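Local coordinates for protein Crov588 (PDB 6NYR) that is of unknown function but winds its leucine-rich FNIP repeats into a novel circular LRR architecture, at residues Q265-T276 against Q286-L297. Residues are numbered along the deposited sequence; the frame is centred on the assembly and turned at random.
Sequences QITENVLPNSLT and QIITENVLPNSL
Q265-T276 and Q286-L297, irregular loops of successive turns, run alongside each other, their CA atoms parting to 7.1 Å at I266 and I288, then closing to 4.0 Å at T276 and L297. V292 sets its CG1, anti to the backbone N (chi1 -179°), against the carbonyl oxygens of I266 and T267, 3.3 Å from I266 O and 3.8 Å from I266 CG2. Next along, L271 lies obliquely over the P294 ring, its CB 3.7 Å from P294 CD, while L271 CD1 reaches L293 CD2. L275 meets the next ring atom, its CB 3.7 Å from P294 CG. The type I turn P272-L275 presents the polar end: S296 N gives N273 O a weak hydrogen bond, S296 OG is modelled implausibly close to that oxygen, a doubtful detail, and N273 OD1 takes a weak hydrogen bond from N295 N at 3.4 Å. The side-chain amides of N273 and N295 stack, their planes 23° apart. At the other end, Q286 bends at chi2 (-60°), laying OE1 3.4 Å from Q265 CG, while its NE2 hydrogen-bonds to N263 OD1. L271, P294 and L297 all rest on I278 of strand 277-279, which joins the two loops, and L271 and L275 also touch L256 of strand 255-257, so both loops back the solenoid's parallel strands.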
# COMPACT_ATOMS: atom_id res chain seq x y z
N GLN A 265 -28.11 16.96 -16.06
CA GLN A 265 -28.31 16.20 -17.28
C GLN A 265 -27.19 16.50 -18.27
O GLN A 265 -26.74 17.64 -18.39
CB GLN A 265 -29.66 16.54 -17.91
CG GLN A 265 -30.87 16.15 -17.09
CD GLN A 265 -32.14 16.78 -17.63
OE1 GLN A 265 -32.12 17.48 -18.65
NE2 GLN A 265 -33.26 16.53 -16.96
N ILE A 266 -26.75 15.47 -18.99
CA ILE A 266 -25.76 15.62 -20.05
C ILE A 266 -26.43 15.21 -21.35
O ILE A 266 -26.84 14.05 -21.51
CB ILE A 266 -24.50 14.78 -19.79
CG1 ILE A 266 -23.90 15.13 -18.42
CG2 ILE A 266 -23.47 15.01 -20.88
CD1 ILE A 266 -22.71 14.29 -18.03
N THR A 267 -26.54 16.16 -22.28
CA THR A 267 -27.16 15.91 -23.57
C THR A 267 -26.08 15.56 -24.59
O THR A 267 -24.93 15.30 -24.24
CB THR A 267 -27.98 17.13 -24.00
OG1 THR A 267 -27.09 18.21 -24.34
CG2 THR A 267 -28.90 17.58 -22.88
N GLU A 268 -26.45 15.55 -25.87
CA GLU A 268 -25.54 15.15 -26.93
C GLU A 268 -24.57 16.29 -27.26
O GLU A 268 -24.85 17.47 -27.03
CB GLU A 268 -26.32 14.77 -28.18
CG GLU A 268 -27.51 13.85 -27.92
CD GLU A 268 -28.35 13.62 -29.16
OE1 GLU A 268 -27.82 13.80 -30.29
OE2 GLU A 268 -29.54 13.26 -29.02
N ASN A 269 -23.42 15.91 -27.81
CA ASN A 269 -22.40 16.87 -28.24
C ASN A 269 -21.85 17.68 -27.08
O ASN A 269 -21.37 18.80 -27.26
CB ASN A 269 -22.93 17.81 -29.33
CG ASN A 269 -23.14 17.11 -30.66
OD1 ASN A 269 -22.20 16.93 -31.43
ND2 ASN A 269 -24.38 16.73 -30.94
N VAL A 270 -21.91 17.13 -25.87
CA VAL A 270 -21.31 17.76 -24.70
C VAL A 270 -20.01 17.07 -24.29
O VAL A 270 -19.01 17.73 -24.02
CB VAL A 270 -22.32 17.78 -23.53
CG1 VAL A 270 -21.68 18.35 -22.27
CG2 VAL A 270 -23.56 18.57 -23.91
N LEU A 271 -20.01 15.76 -24.26
CA LEU A 271 -18.82 14.98 -23.94
C LEU A 271 -17.99 14.79 -25.19
O LEU A 271 -18.41 14.10 -26.13
CB LEU A 271 -19.21 13.62 -23.33
CG LEU A 271 -19.98 13.68 -22.02
CD1 LEU A 271 -20.40 12.29 -21.58
CD2 LEU A 271 -19.15 14.36 -20.94
N PRO A 272 -16.80 15.39 -25.27
CA PRO A 272 -16.00 15.25 -26.50
C PRO A 272 -15.62 13.80 -26.75
O PRO A 272 -15.35 13.04 -25.82
CB PRO A 272 -14.76 16.11 -26.22
CG PRO A 272 -14.64 16.15 -24.73
CD PRO A 272 -16.06 16.11 -24.20
N ASN A 273 -15.61 13.42 -28.03
CA ASN A 273 -15.33 12.04 -28.41
C ASN A 273 -13.93 11.59 -28.03
O ASN A 273 -13.65 10.38 -28.10
CB ASN A 273 -15.55 11.87 -29.91
CG ASN A 273 -17.01 11.78 -30.29
OD1 ASN A 273 -17.81 11.18 -29.57
ND2 ASN A 273 -17.37 12.38 -31.42
N SER A 274 -13.05 12.51 -27.63
CA SER A 274 -11.69 12.14 -27.25
C SER A 274 -11.62 11.50 -25.87
O SER A 274 -10.60 10.86 -25.56
CB SER A 274 -10.80 13.39 -27.27
OG SER A 274 -11.46 14.48 -26.63
N LEU A 275 -12.65 11.64 -25.05
CA LEU A 275 -12.57 11.17 -23.67
C LEU A 275 -12.40 9.65 -23.61
O LEU A 275 -13.16 8.90 -24.24
CB LEU A 275 -13.82 11.58 -22.90
CG LEU A 275 -13.88 13.01 -22.35
CD1 LEU A 275 -15.29 13.32 -21.85
CD2 LEU A 275 -12.86 13.21 -21.24
N THR A 276 -11.41 9.21 -22.85
CA THR A 276 -11.21 7.79 -22.57
C THR A 276 -11.64 7.39 -21.16
O THR A 276 -12.10 6.26 -20.96
CB THR A 276 -9.74 7.41 -22.77
OG1 THR A 276 -8.91 8.31 -22.02
CG2 THR A 276 -9.37 7.47 -24.24
N GLN A 286 -28.46 11.05 -13.12
CA GLN A 286 -29.23 11.47 -14.28
C GLN A 286 -29.18 10.40 -15.36
O GLN A 286 -28.19 9.68 -15.50
CB GLN A 286 -28.70 12.79 -14.84
CG GLN A 286 -28.79 13.98 -13.88
CD GLN A 286 -30.21 14.29 -13.47
OE1 GLN A 286 -31.12 14.28 -14.30
NE2 GLN A 286 -30.42 14.56 -12.19
N ILE A 287 -30.28 10.29 -16.11
CA ILE A 287 -30.35 9.30 -17.18
C ILE A 287 -29.35 9.67 -18.27
O ILE A 287 -29.20 10.85 -18.63
CB ILE A 287 -31.78 9.22 -17.74
CG1 ILE A 287 -31.90 8.10 -18.77
CG2 ILE A 287 -32.18 10.54 -18.39
CD1 ILE A 287 -31.91 6.71 -18.17
N ILE A 288 -28.64 8.66 -18.78
CA ILE A 288 -27.76 8.81 -19.93
C ILE A 288 -28.41 8.10 -21.11
O ILE A 288 -28.72 6.91 -21.04
CB ILE A 288 -26.35 8.25 -19.65
CG1 ILE A 288 -25.78 8.94 -18.41
CG2 ILE A 288 -25.45 8.42 -20.86
CD1 ILE A 288 -24.35 8.59 -18.10
N THR A 289 -28.63 8.84 -22.20
CA THR A 289 -29.33 8.33 -23.36
C THR A 289 -28.35 8.01 -24.50
O THR A 289 -27.15 7.83 -24.27
CB THR A 289 -30.43 9.32 -23.77
OG1 THR A 289 -29.85 10.59 -24.09
CG2 THR A 289 -31.43 9.49 -22.63
N GLU A 290 -28.85 7.98 -25.74
CA GLU A 290 -28.26 7.13 -26.77
C GLU A 290 -26.88 7.61 -27.21
O GLU A 290 -25.89 6.87 -27.09
CB GLU A 290 -29.19 7.04 -27.97
CG GLU A 290 -29.92 5.71 -28.10
CD GLU A 290 -30.38 5.42 -29.52
OE1 GLU A 290 -29.99 6.16 -30.45
OE2 GLU A 290 -31.13 4.43 -29.71
N ASN A 291 -26.78 8.82 -27.76
CA ASN A 291 -25.53 9.25 -28.36
C ASN A 291 -24.86 10.33 -27.52
O ASN A 291 -24.44 11.37 -28.04
CB ASN A 291 -25.78 9.74 -29.79
CG ASN A 291 -26.22 8.62 -30.72
OD1 ASN A 291 -27.40 8.47 -31.02
ND2 ASN A 291 -25.26 7.83 -31.19
N VAL A 292 -24.76 10.08 -26.23
CA VAL A 292 -24.22 11.04 -25.27
C VAL A 292 -22.78 10.71 -24.91
O VAL A 292 -21.92 11.59 -24.85
CB VAL A 292 -25.11 11.09 -24.01
CG1 VAL A 292 -24.58 12.10 -23.01
CG2 VAL A 292 -26.56 11.39 -24.40
N LEU A 293 -22.49 9.44 -24.63
CA LEU A 293 -21.16 9.05 -24.20
C LEU A 293 -20.20 9.08 -25.38
O LEU A 293 -20.57 8.69 -26.50
CB LEU A 293 -21.19 7.65 -23.59
CG LEU A 293 -21.97 7.49 -22.28
CD1 LEU A 293 -21.99 6.03 -21.85
CD2 LEU A 293 -21.36 8.38 -21.21
N PRO A 294 -18.96 9.52 -25.17
CA PRO A 294 -18.00 9.58 -26.29
C PRO A 294 -17.70 8.18 -26.82
O PRO A 294 -17.84 7.17 -26.12
CB PRO A 294 -16.76 10.23 -25.68
CG PRO A 294 -16.94 10.20 -24.20
CD PRO A 294 -18.40 10.01 -23.90
N ASN A 295 -17.26 8.14 -28.07
CA ASN A 295 -16.99 6.88 -28.76
C ASN A 295 -15.58 6.36 -28.49
O ASN A 295 -15.28 5.23 -28.91
CB ASN A 295 -17.22 7.07 -30.26
CG ASN A 295 -16.41 8.21 -30.84
OD1 ASN A 295 -15.38 8.60 -30.30
ND2 ASN A 295 -16.89 8.77 -31.95
N SER A 296 -14.74 7.12 -27.82
CA SER A 296 -13.42 6.65 -27.41
C SER A 296 -13.41 6.07 -26.00
O SER A 296 -12.41 5.46 -25.60
CB SER A 296 -12.40 7.80 -27.47
OG SER A 296 -12.39 8.40 -28.75
N LEU A 297 -14.50 6.23 -25.24
CA LEU A 297 -14.51 5.88 -23.83
C LEU A 297 -14.08 4.44 -23.59
O LEU A 297 -14.65 3.51 -24.17
CB LEU A 297 -15.92 6.11 -23.27
CG LEU A 297 -16.07 6.17 -21.75
CD1 LEU A 297 -15.33 7.36 -21.18
CD2 LEU A 297 -17.55 6.22 -21.38